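Local coordinates for protein replicative DNA helicase (Nostoc punctiforme, PDB 4O1R) that probably cuts itself out of the host helicase by protein splicing and joins the flanking segments, as inteins do, at residues F60-L66 and D109-T115; I56-F60 and R71-N75; V33-N37 and L130-V134; N75-L79 and I138-N142. All coordinates share one frame; numbering follows the deposited sequence. Where two conformers were deposited one is given.

Interaction 1 (F60-L66 and D109-T115); sequences FTLTTRL and DEIVSIT. Unlike the reference sequence in segment 109-115: T115 (reference Glu).
R65 lies across the E110 side chain, with its root against D109, and can be followed atom by atom. Its CB stands 3.5 Å from D109 OD1, and CD comes within 3.4 Å of E110 OE1. There the chain bends (chi3 55°), which lays the guanidinium group across the E110 side chain, with E110 CB over the centre of one face. NE uses water 2 to reach D109 OD1. R65 NH1 closes a salt bridge of 3.5 Å to E110 OE1, but that oxygen lies well out of the guanidinium plane and no N-H aims at it, so the pairing is of charge alone. D109 OD2 takes two bonds across the contact, and Y107 OH is hydrogen-bonded to it as well. T64 OG1 donates to D109 OD2 at 2.7 Å, from above the carboxylate plane, while L66 N reaches the syn lone pair of the same OD2 at 3.1 Å. Were an alanine to replace D109, the T64 hydroxyl and the L66 amide would probably lose their common acceptor and the end of the strand would be freer to move. Further along, T63 O takes V112 N at 2.9 Å and a weak bond from S113 N, a classic beta bulge that shifts the antiparallel register. Strand 57-64 is flanked on its other side by strand 69-72, and L62 and I111 lie against L90 and against L96 of strand 95-99.

Interaction 2 (I56-F60 and R71-N75); sequences IKPLF and RATGN
A72 O is approached by three groups of the 56-60 segment. F60 N donates to A72 O at 2.9 Å with an N-H...O angle of 164°, the CA-H of L59 leans on it, and the edge of the F60 ring runs close by, the oxygen lying in the ring plane. The return bond, from A72 N to F60 O, makes this an antiparallel hydrogen-bonded pair. Past it the two chains splay apart. P58 O takes the CA-H of T73 CA at 3.6 Å and also water 3, which donates to it at 2.7 Å and accepts from G74 N, so that solvent stitches the separating backbones together. L59 spreads its two methyls over the partner strand: CD2 presses on A72 C at 3.5 Å, and CD1 lies on one face of the R71 guanidinium group, towards its rim. The polar ends of R71 are spent elsewhere, NH1 in a salt bridge with E120 and NH2 on S117 O. T73 turns its CG2 towards K57 CB, while T73 OG1, placed between the backbone N and the carbonyl carbon (chi1 59°), donates to N75 OD1 at 2.8 Å and accepts from A4 N. The chemistry is thus divided: one hydrogen-bonded backbone pair ties the hairpin of strands 57-64 and 69-72 here, a leucine methyl lies on the face of an arginine whose charge is paired with E120, and the threonine hydroxyl probably helps fix the start of the chain beside it.

Interaction 3 (V33-N37 and L130-V134); sequences VWALN and LHNFV
The carboxamide of N132 presents its edge to the L36 backbone and uses both ends. L36 N donates to N132 OD1 at 2.8 Å, almost straight (172°), on a lone pair in the carbonyl plane. N132 ND2 in turn donates to L36 O at 2.9 Å, with that oxygen only 1° out of the amide plane. The two bonds fix the rotation of the group, and a third, weak one runs from ND2 to L130 O. A chi1 of 78° sets CG between the backbone N and the carbonyl carbon, from where the amide can stand in for a main-chain partner. The other flat groups turn off: the F133 side chain packs on V127 and L125, though F133 CB meets V33 CG2 at 3.9 Å, and the W34 side chain packs on V14 and K45, while its CB rests on V134 CG2. A35 CB is pressed against N132 O at 3.2 Å, and that buried carbonyl oxygen has no partner in the model. Past the amide, L130 covers the strand end, its CD1 meeting A35 CB and its CD2 lying over N37 CA. An ordinary backbone bond, V134 N to W34 O at 2.9 Å, holds the far end, where water 4 accepts weakly from W34 N and donates to V134 O. A side-chain amide here continues what backbone pairing begins, joining strand 132-135 to strand 31-37 in a buried part of the all-beta horseshoe expected of the Hint fold of inteins.

Interaction 4 (N75-L79 and I138-N142); sequences NHKFL and IIVHN
F78, H141 and H76 lose the most surface in this contact. I138 CG2 sits at the edge of the F78 ring, in its plane, 3.7 Å from F78 CD2; V140 CG1 is 3.6 Å from F78 CE2, and the F78 and V140 side chains run side by side in the same direction. H141 is held by its backbone, where H141 N donates to K77 O (3.0 Å, 167°), and its imidazole meets W84 edge-to-face. H76 reaches in from the loop before the strand. Its first torsion is some 30° short of anti (chi1 -148°), carrying H76 NE2 to 3.6 Å from V140 CB and 3.1 Å from H141 O, while ND1 is hydrogen-bonded to A4 O. With an alanine in place of H76, the A4 carbonyl is likely to lose its imidazole mate and V140 part of its cover. Beyond F78 the strands diverge, and water 6 accepts from L79 N at 3.0 Å and donates to I139 O. The sequence from T73 to H76 fits the TxxH motif of inteins, and H141 and N142 the histidine-asparagine pair that ends them. Strand 77-80 runs between 83-86 and 138-141, with 132-135 beyond the latter, and F78 packs on I70 and A72 of strand 69-72 and on L96 of strand 95-99.

How the interactions relate
Starting from the N terminus, the first segment met is 33-37, whose partner lies more than ninety residues further on. Interaction 2 closes early, as a hairpin, when 71-75 returns to 56-60. Interaction 1 shares F60 with it and crosses it, closing only when 109-115 arrives on the other flank of strand 57-64. Both are nested inside the long loop of interaction 3, which ends at 130-134 on the opposite side of the chain's centre. Interaction 4 begins at N75, where interaction 2 ends, and crosses interactions 1 and 3 to close at the C terminus. A72 against F78 joins interactions 2 and 4; backbone pairing between 130-134 and 138-142 joins 3 and 4.

Interaction 1 (F60-L66 and D109-T115)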
loop_
_atom_site.group_PDB
_atom_site.type_symbol
_atom_site.label_atom_id
_atom_site.label_comp_id
_atom_site.label_asym_id
_atom_site.label_seq_id
_atom_site.Cartn_x
_atom_site.Cartn_y
_atom_site.Cartn_z
ATOM N N PHE A 60 2.353 -10.846 6.115
ATOM C CA PHE A 60 3.796 -10.669 6.285
ATOM C C PHE A 60 4.063 -9.216 6.621
ATOM O O PHE A 60 3.480 -8.328 6.006
ATOM C CB PHE A 60 4.530 -11.036 4.992
ATOM C CG PHE A 60 4.427 -12.492 4.642
ATOM C CD1 PHE A 60 3.275 -12.989 4.024
ATOM C CD2 PHE A 60 5.454 -13.373 4.960
ATOM C CE1 PHE A 60 3.144 -14.347 3.725
ATOM C CE2 PHE A 60 5.332 -14.737 4.664
ATOM C CZ PHE A 60 4.182 -15.210 4.046
ATOM N N THR A 61 4.944 -8.987 7.592
ATOM C CA THR A 61 5.390 -7.634 7.940
ATOM C C THR A 61 6.638 -7.308 7.146
ATOM O O THR A 61 7.650 -8.023 7.230
ATOM C CB THR A 61 5.685 -7.528 9.428
ATOM O OG1 THR A 61 4.521 -7.938 10.147
ATOM C CG2 THR A 61 6.018 -6.094 9.824
ATOM N N LEU A 62 6.553 -6.244 6.362
ATOM C CA LEU A 62 7.675 -5.763 5.574
ATOM C C LEU A 62 8.148 -4.451 6.178
ATOM O O LEU A 62 7.327 -3.576 6.442
ATOM C CB LEU A 62 7.224 -5.585 4.127
ATOM C CG LEU A 62 8.268 -5.082 3.124
ATOM C CD1 LEU A 62 7.946 -5.621 1.745
ATOM C CD2 LEU A 62 8.320 -3.558 3.118
ATOM N N THR A 63 9.456 -4.335 6.411
ATOM C CA THR A 63 10.037 -3.123 6.996
ATOM C C THR A 63 11.123 -2.587 6.086
ATOM O O THR A 63 11.910 -3.365 5.534
ATOM C CB THR A 63 10.622 -3.424 8.394
ATOM O OG1 THR A 63 9.615 -4.049 9.197
ATOM C CG2 THR A 63 11.091 -2.155 9.103
ATOM N N THR A 64 11.173 -1.265 5.932
ATOM C CA THR A 64 12.193 -0.635 5.099
ATOM C C THR A 64 13.275 0.021 5.962
ATOM O O THR A 64 13.102 0.214 7.171
ATOM C CB THR A 64 11.590 0.415 4.131
ATOM O OG1 THR A 64 11.221 1.591 4.871
ATOM C CG2 THR A 64 10.371 -0.142 3.378
ATOM N N ARG A 65 14.369 0.412 5.312
ATOM C CA ARG A 65 15.523 1.017 5.982
ATOM C C ARG A 65 15.178 2.328 6.697
ATOM O O ARG A 65 15.723 2.598 7.770
ATOM C CB ARG A 65 16.663 1.201 4.976
ATOM C CG ARG A 65 17.976 1.751 5.541
ATOM C CD ARG A 65 19.103 1.711 4.481
ATOM N NE ARG A 65 18.737 2.418 3.241
ATOM C CZ ARG A 65 19.305 2.225 2.045
ATOM N NH1 ARG A 65 20.293 1.351 1.884
ATOM N NH2 ARG A 65 18.872 2.912 0.995
ATOM N N LEU A 66 14.277 3.122 6.121
ATOM C CA LEU A 66 13.812 4.374 6.741
ATOM C C LEU A 66 12.855 4.128 7.888
ATOM O O LEU A 66 12.474 5.067 8.603
ATOM C CB LEU A 66 13.107 5.261 5.719
ATOM C CG LEU A 66 13.959 5.970 4.672
ATOM C CD1 LEU A 66 13.046 6.828 3.889
ATOM C CD2 LEU A 66 15.039 6.837 5.272
ATOM N N ASP A 109 13.384 2.959 -1.317
ATOM C CA ASP A 109 13.905 2.549 -0.016
ATOM C C ASP A 109 14.236 1.060 -0.023
ATOM O O ASP A 109 13.578 0.264 -0.687
ATOM C CB ASP A 109 12.894 2.866 1.090
ATOM C CG ASP A 109 13.538 2.995 2.471
ATOM O OD1 ASP A 109 14.780 2.947 2.600
ATOM O OD2 ASP A 109 12.763 3.186 3.413
ATOM N N GLU A 110 15.234 0.689 0.754
ATOM C CA GLU A 110 15.673 -0.692 0.862
ATOM C C GLU A 110 14.811 -1.483 1.847
ATOM O O GLU A 110 14.531 -1.009 2.958
ATOM C CB GLU A 110 17.117 -0.675 1.370
ATOM C CG GLU A 110 17.757 -2.036 1.404
ATOM C CD GLU A 110 18.987 -2.093 2.271
ATOM O OE1 GLU A 110 18.983 -1.500 3.371
ATOM O OE2 GLU A 110 19.933 -2.777 1.874
ATOM N N ILE A 111 14.420 -2.697 1.459
ATOM C CA ILE A 111 13.776 -3.632 2.388
ATOM C C ILE A 111 14.819 -4.204 3.337
ATOM O O ILE A 111 15.851 -4.738 2.883
ATOM C CB ILE A 111 13.117 -4.793 1.629
ATOM C CG1 ILE A 111 11.994 -4.273 0.730
ATOM C CG2 ILE A 111 12.567 -5.847 2.616
ATOM C CD1 ILE A 111 11.541 -5.271 -0.306
ATOM N N VAL A 112 14.565 -4.083 4.643
ATOM C CA VAL A 112 15.468 -4.669 5.655
ATOM C C VAL A 112 14.939 -5.954 6.288
ATOM O O VAL A 112 15.718 -6.744 6.821
ATOM C CB VAL A 112 15.905 -3.651 6.752
ATOM C CG1 VAL A 112 16.674 -2.484 6.133
ATOM C CG2 VAL A 112 14.719 -3.147 7.539
ATOM N N SER A 113 13.630 -6.178 6.210
ATOM C CA SER A 113 13.064 -7.405 6.754
ATOM C C SER A 113 11.711 -7.722 6.172
ATOM O O SER A 113 10.924 -6.820 5.871
ATOM C CB SER A 113 13.000 -7.350 8.286
ATOM O OG SER A 113 12.160 -6.324 8.710
ATOM N N ILE A 114 11.467 -9.016 5.999
ATOM C CA ILE A 114 10.128 -9.536 5.705
ATOM C C ILE A 114 9.912 -10.716 6.637
ATOM O O ILE A 114 10.744 -11.632 6.681
ATOM C CB ILE A 114 9.944 -9.971 4.231
ATOM C CG1 ILE A 114 10.243 -8.806 3.279
ATOM C CG2 ILE A 114 8.521 -10.465 4.016
ATOM C CD1 ILE A 114 10.237 -9.219 1.815
ATOM N N THR A 115 8.797 -10.702 7.373
ATOM C CA THR A 115 8.569 -11.679 8.433
ATOM C C THR A 115 7.116 -12.108 8.433
ATOM O O THR A 115 6.225 -11.265 8.512
ATOM C CB THR A 115 8.876 -11.036 9.823
ATOM O OG1 THR A 115 10.217 -10.517 9.858
ATOM C CG2 THR A 115 8.667 -12.035 10.960
HETATM O O HOH W 1 9.492 -6.839 8.924
HETATM O O HOH W 2 16.848 4.568 3.156
#

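Interaction 2 (I56-F60 and R71-N75)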
loop_
_atom_site.group_PDB
_atom_site.type_symbol
_atom_site.label_atom_id
_atom_site.label_comp_id
_atom_site.label_asym_id
_atom_site.label_seq_id
_atom_site.Cartn_x
_atom_site.Cartn_y
_atom_site.Cartn_z
ATOM N N ILE A 56 -10.007 -13.723 6.207
ATOM C CA ILE A 56 -8.847 -13.903 7.061
ATOM C C ILE A 56 -7.760 -14.586 6.256
ATOM O O ILE A 56 -7.995 -15.649 5.672
ATOM C CB ILE A 56 -9.228 -14.736 8.293
ATOM C CG1 ILE A 56 -10.186 -13.934 9.190
ATOM C CG2 ILE A 56 -7.966 -15.147 9.067
ATOM C CD1 ILE A 56 -10.894 -14.763 10.259
ATOM N N LYS A 57 -6.584 -13.959 6.191
ATOM C CA LYS A 57 -5.488 -14.448 5.358
ATOM C C LYS A 57 -4.159 -14.285 6.083
ATOM O O LYS A 57 -4.046 -13.483 7.014
ATOM C CB LYS A 57 -5.457 -13.681 4.022
ATOM C CG LYS A 57 -6.665 -14.068 3.168
ATOM C CD LYS A 57 -6.682 -13.391 1.826
ATOM C CE LYS A 57 -8.089 -13.361 1.261
ATOM N NZ LYS A 57 -8.601 -14.713 0.932
ATOM N N PRO A 58 -3.127 -15.023 5.642
ATOM C CA PRO A 58 -1.779 -14.853 6.198
ATOM C C PRO A 58 -1.171 -13.504 5.835
ATOM O O PRO A 58 -1.332 -13.017 4.710
ATOM C CB PRO A 58 -0.978 -16.008 5.560
ATOM C CG PRO A 58 -1.996 -16.947 4.981
ATOM C CD PRO A 58 -3.162 -16.082 4.615
ATOM N N LEU A 59 -0.501 -12.902 6.806
ATOM C CA LEU A 59 0.144 -11.606 6.650
ATOM C C LEU A 59 1.639 -11.707 6.844
ATOM O O LEU A 59 2.113 -12.500 7.674
ATOM C CB LEU A 59 -0.407 -10.604 7.674
ATOM C CG LEU A 59 -1.798 -10.051 7.378
ATOM C CD1 LEU A 59 -2.329 -9.279 8.567
ATOM C CD2 LEU A 59 -1.786 -9.187 6.115
ATOM N N PHE A 60 2.353 -10.846 6.115
ATOM C CA PHE A 60 3.796 -10.669 6.285
ATOM C C PHE A 60 4.063 -9.216 6.621
ATOM O O PHE A 60 3.480 -8.328 6.006
ATOM C CB PHE A 60 4.530 -11.036 4.992
ATOM C CG PHE A 60 4.427 -12.492 4.642
ATOM C CD1 PHE A 60 3.275 -12.989 4.024
ATOM C CD2 PHE A 60 5.454 -13.373 4.960
ATOM C CE1 PHE A 60 3.144 -14.347 3.725
ATOM C CE2 PHE A 60 5.332 -14.737 4.664
ATOM C CZ PHE A 60 4.182 -15.210 4.046
ATOM N N ARG A 71 1.862 -4.490 6.830
ATOM C CA ARG A 71 1.506 -5.910 6.906
ATOM C C ARG A 71 0.561 -6.230 5.771
ATOM O O ARG A 71 -0.534 -5.673 5.690
ATOM C CB ARG A 71 0.899 -6.264 8.270
ATOM C CG ARG A 71 1.960 -6.095 9.361
ATOM C CD ARG A 71 1.431 -6.279 10.750
ATOM N NE ARG A 71 1.105 -7.671 10.999
ATOM C CZ ARG A 71 -0.054 -8.092 11.486
ATOM N NH1 ARG A 71 -1.006 -7.213 11.785
ATOM N NH2 ARG A 71 -0.250 -9.389 11.685
ATOM N N ALA A 72 1.009 -7.118 4.878
ATOM C CA ALA A 72 0.306 -7.405 3.639
ATOM C C ALA A 72 0.304 -8.888 3.332
ATOM O O ALA A 72 1.150 -9.642 3.811
ATOM C CB ALA A 72 0.938 -6.630 2.468
ATOM N N THR A 73 -0.653 -9.306 2.518
ATOM C CA THR A 73 -0.651 -10.695 2.058
ATOM C C THR A 73 0.531 -10.956 1.118
ATOM O O THR A 73 1.102 -10.028 0.538
ATOM C CB THR A 73 -1.962 -11.051 1.368
ATOM O OG1 THR A 73 -2.155 -10.179 0.248
ATOM C CG2 THR A 73 -3.151 -10.917 2.319
ATOM N N GLY A 74 0.881 -12.229 0.961
ATOM C CA GLY A 74 2.032 -12.606 0.159
ATOM C C GLY A 74 1.896 -12.211 -1.299
ATOM O O GLY A 74 2.895 -11.972 -1.974
ATOM N N ASN A 75 0.666 -12.170 -1.799
ATOM C CA ASN A 75 0.428 -11.802 -3.185
ATOM C C ASN A 75 0.265 -10.305 -3.414
ATOM O O ASN A 75 0.076 -9.888 -4.552
ATOM C CB ASN A 75 -0.775 -12.571 -3.776
ATOM C CG ASN A 75 -2.095 -12.283 -3.079
ATOM O OD1 ASN A 75 -2.144 -11.891 -1.911
ATOM N ND2 ASN A 75 -3.186 -12.514 -3.804
HETATM O O HOH W 3 -0.779 -14.177 2.332
#

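Interaction 3 (V33-N37 and L130-V134)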
loop_
_atom_site.group_PDB
_atom_site.type_symbol
_atom_site.label_atom_id
_atom_site.label_comp_id
_atom_site.label_asym_id
_atom_site.label_seq_id
_atom_site.Cartn_x
_atom_site.Cartn_y
_atom_site.Cartn_z
ATOM N N VAL A 33 -7.717 9.335 -2.035
ATOM C CA VAL A 33 -6.488 8.992 -1.324
ATOM C C VAL A 33 -5.306 9.359 -2.231
ATOM O O VAL A 33 -5.508 9.848 -3.345
ATOM C CB VAL A 33 -6.463 7.496 -0.906
ATOM C CG1 VAL A 33 -7.686 7.174 -0.044
ATOM C CG2 VAL A 33 -6.423 6.577 -2.125
ATOM N N TRP A 34 -4.082 9.138 -1.760
ATOM C CA TRP A 34 -2.910 9.350 -2.610
ATOM C C TRP A 34 -2.538 8.083 -3.362
ATOM O O TRP A 34 -2.645 6.982 -2.826
ATOM C CB TRP A 34 -1.713 9.849 -1.800
ATOM C CG TRP A 34 -1.928 11.227 -1.306
ATOM C CD1 TRP A 34 -2.249 11.600 -0.032
ATOM C CD2 TRP A 34 -1.894 12.426 -2.085
ATOM N NE1 TRP A 34 -2.391 12.966 0.036
ATOM C CE2 TRP A 34 -2.188 13.498 -1.211
ATOM C CE3 TRP A 34 -1.636 12.704 -3.435
ATOM C CZ2 TRP A 34 -2.232 14.824 -1.644
ATOM C CZ3 TRP A 34 -1.683 14.030 -3.865
ATOM C CH2 TRP A 34 -1.974 15.069 -2.969
ATOM N N ALA A 35 -2.103 8.260 -4.604
ATOM C CA ALA A 35 -1.668 7.149 -5.452
ATOM C C ALA A 35 -0.557 7.605 -6.371
ATOM O O ALA A 35 -0.367 8.795 -6.612
ATOM C CB ALA A 35 -2.834 6.615 -6.275
ATOM N N LEU A 36 0.169 6.642 -6.910
ATOM C CA LEU A 36 1.248 6.952 -7.822
ATOM C C LEU A 36 0.765 6.971 -9.268
ATOM O O LEU A 36 0.133 6.022 -9.731
ATOM C CB LEU A 36 2.352 5.904 -7.662
ATOM C CG LEU A 36 3.552 6.046 -8.606
ATOM C CD1 LEU A 36 4.398 7.259 -8.273
ATOM C CD2 LEU A 36 4.381 4.777 -8.541
ATOM N N ASN A 37 1.054 8.062 -9.967
ATOM C CA ASN A 37 0.958 8.063 -11.424
ATOM C C ASN A 37 2.293 7.550 -11.967
ATOM O O ASN A 37 3.301 8.228 -11.869
ATOM C CB ASN A 37 0.639 9.469 -11.949
ATOM C CG ASN A 37 0.530 9.519 -13.455
ATOM O OD1 ASN A 37 1.088 8.677 -14.159
ATOM N ND2 ASN A 37 -0.194 10.513 -13.960
ATOM N N LEU A 130 -5.785 4.660 -11.260
ATOM C CA LEU A 130 -4.364 4.348 -11.182
ATOM C C LEU A 130 -4.039 2.948 -10.642
ATOM O O LEU A 130 -2.899 2.492 -10.748
ATOM C CB LEU A 130 -3.659 5.437 -10.357
ATOM C CG LEU A 130 -3.673 6.843 -10.977
ATOM C CD1 LEU A 130 -3.196 7.883 -9.990
ATOM C CD2 LEU A 130 -2.809 6.877 -12.233
ATOM N N HIS A 131 -5.040 2.277 -10.065
ATOM C CA HIS A 131 -4.931 0.887 -9.579
ATOM C C HIS A 131 -3.876 0.675 -8.486
ATOM O O HIS A 131 -3.356 -0.425 -8.316
ATOM C CB HIS A 131 -4.707 -0.097 -10.739
ATOM C CG HIS A 131 -5.700 0.046 -11.853
ATOM N ND1 HIS A 131 -7.021 -0.324 -11.722
ATOM C CD2 HIS A 131 -5.562 0.519 -13.114
ATOM C CE1 HIS A 131 -7.653 -0.090 -12.859
ATOM N NE2 HIS A 131 -6.793 0.429 -13.717
ATOM N N ASN A 132 -3.593 1.726 -7.723
ATOM C CA ASN A 132 -2.651 1.641 -6.609
ATOM C C ASN A 132 -2.990 2.716 -5.607
ATOM O O ASN A 132 -3.783 3.616 -5.887
ATOM C CB ASN A 132 -1.181 1.733 -7.082
ATOM C CG ASN A 132 -0.738 3.160 -7.417
ATOM O OD1 ASN A 132 -0.402 3.951 -6.533
ATOM N ND2 ASN A 132 -0.704 3.473 -8.705
ATOM N N PHE A 133 -2.426 2.609 -4.420
ATOM C CA PHE A 133 -2.610 3.657 -3.436
ATOM C C PHE A 133 -1.498 3.594 -2.418
ATOM O O PHE A 133 -0.743 2.606 -2.368
ATOM C CB PHE A 133 -4.000 3.590 -2.761
ATOM C CG PHE A 133 -4.280 2.299 -2.028
ATOM C CD1 PHE A 133 -4.782 1.191 -2.718
ATOM C CD2 PHE A 133 -4.089 2.193 -0.647
ATOM C CE1 PHE A 133 -5.063 -0.014 -2.041
ATOM C CE2 PHE A 133 -4.369 1.000 0.033
ATOM C CZ PHE A 133 -4.851 -0.103 -0.666
ATOM N N VAL A 134 -1.396 4.652 -1.621
ATOM C CA VAL A 134 -0.424 4.716 -0.539
ATOM C C VAL A 134 -1.042 4.216 0.762
ATOM O O VAL A 134 -2.089 4.706 1.187
ATOM C CB VAL A 134 0.121 6.145 -0.358
ATOM C CG1 VAL A 134 1.116 6.178 0.791
ATOM C CG2 VAL A 134 0.739 6.656 -1.655
HETATM O O HOH W 4 -3.166 7.337 0.895
#

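Interaction 4 (N75-L79 and I138-N142)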
loop_
_atom_site.group_PDB
_atom_site.type_symbol
_atom_site.label_atom_id
_atom_site.label_comp_id
_atom_site.label_asym_id
_atom_site.label_seq_id
_atom_site.Cartn_x
_atom_site.Cartn_y
_atom_site.Cartn_z
ATOM N N ASN A 75 0.666 -12.170 -1.799
ATOM C CA ASN A 75 0.428 -11.802 -3.185
ATOM C C ASN A 75 0.265 -10.305 -3.414
ATOM O O ASN A 75 0.076 -9.888 -4.552
ATOM C CB ASN A 75 -0.775 -12.571 -3.776
ATOM C CG ASN A 75 -2.095 -12.283 -3.079
ATOM O OD1 ASN A 75 -2.144 -11.891 -1.911
ATOM N ND2 ASN A 75 -3.186 -12.514 -3.804
ATOM N N HIS A 76 0.310 -9.490 -2.360
ATOM C CA HIS A 76 0.175 -8.061 -2.590
ATOM C C HIS A 76 1.409 -7.511 -3.274
ATOM O O HIS A 76 2.521 -7.819 -2.866
ATOM C CB HIS A 76 -0.075 -7.286 -1.301
ATOM C CG HIS A 76 -0.917 -6.077 -1.521
ATOM N ND1 HIS A 76 -2.013 -5.777 -0.747
ATOM C CD2 HIS A 76 -0.856 -5.116 -2.476
ATOM C CE1 HIS A 76 -2.593 -4.684 -1.217
ATOM N NE2 HIS A 76 -1.900 -4.255 -2.251
ATOM N N LYS A 77 1.200 -6.679 -4.284
ATOM C CA LYS A 77 2.319 -6.161 -5.086
ATOM C C LYS A 77 2.802 -4.783 -4.625
ATOM O O LYS A 77 2.021 -3.920 -4.199
ATOM C CB LYS A 77 1.972 -6.136 -6.577
ATOM C CG LYS A 77 1.797 -7.543 -7.189
ATOM C CD LYS A 77 1.657 -7.501 -8.706
ATOM C CE LYS A 77 1.567 -8.907 -9.274
ATOM N NZ LYS A 77 1.604 -8.909 -10.755
ATOM N N PHE A 78 4.121 -4.631 -4.707
ATOM C CA PHE A 78 4.860 -3.410 -4.391
ATOM C C PHE A 78 5.711 -3.058 -5.601
ATOM O O PHE A 78 5.986 -3.922 -6.439
ATOM C CB PHE A 78 5.750 -3.649 -3.172
ATOM C CG PHE A 78 4.964 -3.921 -1.922
ATOM C CD1 PHE A 78 4.463 -5.194 -1.661
ATOM C CD2 PHE A 78 4.686 -2.901 -1.018
ATOM C CE1 PHE A 78 3.713 -5.443 -0.520
ATOM C CE2 PHE A 78 3.939 -3.153 0.130
ATOM C CZ PHE A 78 3.452 -4.424 0.371
ATOM N N LEU A 79 6.118 -1.796 -5.715
ATOM C CA LEU A 79 6.814 -1.370 -6.929
ATOM C C LEU A 79 8.326 -1.370 -6.745
ATOM O O LEU A 79 8.855 -0.687 -5.861
ATOM C CB LEU A 79 6.343 0.027 -7.348
ATOM C CG LEU A 79 6.981 0.565 -8.637
ATOM C CD1 LEU A 79 6.715 -0.341 -9.827
ATOM C CD2 LEU A 79 6.485 1.968 -8.920
ATOM N N ILE A 138 3.657 3.643 2.058
ATOM C CA ILE A 138 4.285 2.768 1.053
ATOM C C ILE A 138 3.298 2.603 -0.109
ATOM O O ILE A 138 2.095 2.490 0.107
ATOM C CB ILE A 138 4.653 1.386 1.657
ATOM C CG1 ILE A 138 5.645 1.564 2.812
ATOM C CG2 ILE A 138 5.239 0.432 0.584
ATOM C CD1 ILE A 138 5.918 0.301 3.621
ATOM N N ILE A 139 3.807 2.604 -1.340
ATOM C CA ILE A 139 2.945 2.423 -2.521
ATOM C C ILE A 139 2.615 0.949 -2.726
ATOM O O ILE A 139 3.517 0.114 -2.758
ATOM C CB ILE A 139 3.605 3.037 -3.756
ATOM C CG1 ILE A 139 3.708 4.550 -3.566
ATOM C CG2 ILE A 139 2.831 2.718 -5.038
ATOM C CD1 ILE A 139 4.776 5.185 -4.380
ATOM N N VAL A 140 1.328 0.623 -2.814
ATOM C CA VAL A 140 0.871 -0.758 -3.029
ATOM C C VAL A 140 -0.064 -0.834 -4.236
ATOM O O VAL A 140 -0.775 0.127 -4.504
ATOM C CB VAL A 140 0.164 -1.342 -1.784
ATOM C CG1 VAL A 140 1.030 -1.177 -0.559
ATOM C CG2 VAL A 140 -1.202 -0.691 -1.546
ATOM N N HIS A 141 -0.080 -1.952 -4.971
ATOM C CA HIS A 141 -0.935 -2.109 -6.170
ATOM C C HIS A 141 -2.148 -3.005 -5.974
ATOM O O HIS A 141 -2.072 -4.055 -5.325
ATOM C CB HIS A 141 -0.161 -2.717 -7.340
ATOM C CG HIS A 141 -0.705 -2.372 -8.705
ATOM N ND1 HIS A 141 -1.734 -3.070 -9.309
ATOM C CD2 HIS A 141 -0.355 -1.399 -9.583
ATOM C CE1 HIS A 141 -1.985 -2.548 -10.496
ATOM N NE2 HIS A 141 -1.168 -1.529 -10.685
ATOM N N ASN A 142 -3.241 -2.602 -6.794
ATOM C CA ASN A 142 -4.477 -3.395 -6.708
ATOM C C ASN A 142 -4.249 -4.756 -7.364
ATOM O O ASN A 142 -3.278 -5.018 -8.108
ATOM C CB ASN A 142 -5.592 -2.698 -7.518
ATOM C CG ASN A 142 -6.258 -1.514 -6.802
ATOM O OD1 ASN A 142 -7.075 -0.822 -7.416
ATOM N ND2 ASN A 142 -5.931 -1.281 -5.527
ATOM O OXT ASN A 142 -5.079 -5.669 -7.183
HETATM O O HOH W 5 -1.551 -6.620 -5.580
HETATM O O HOH W 6 6.122 0.110 -3.457
#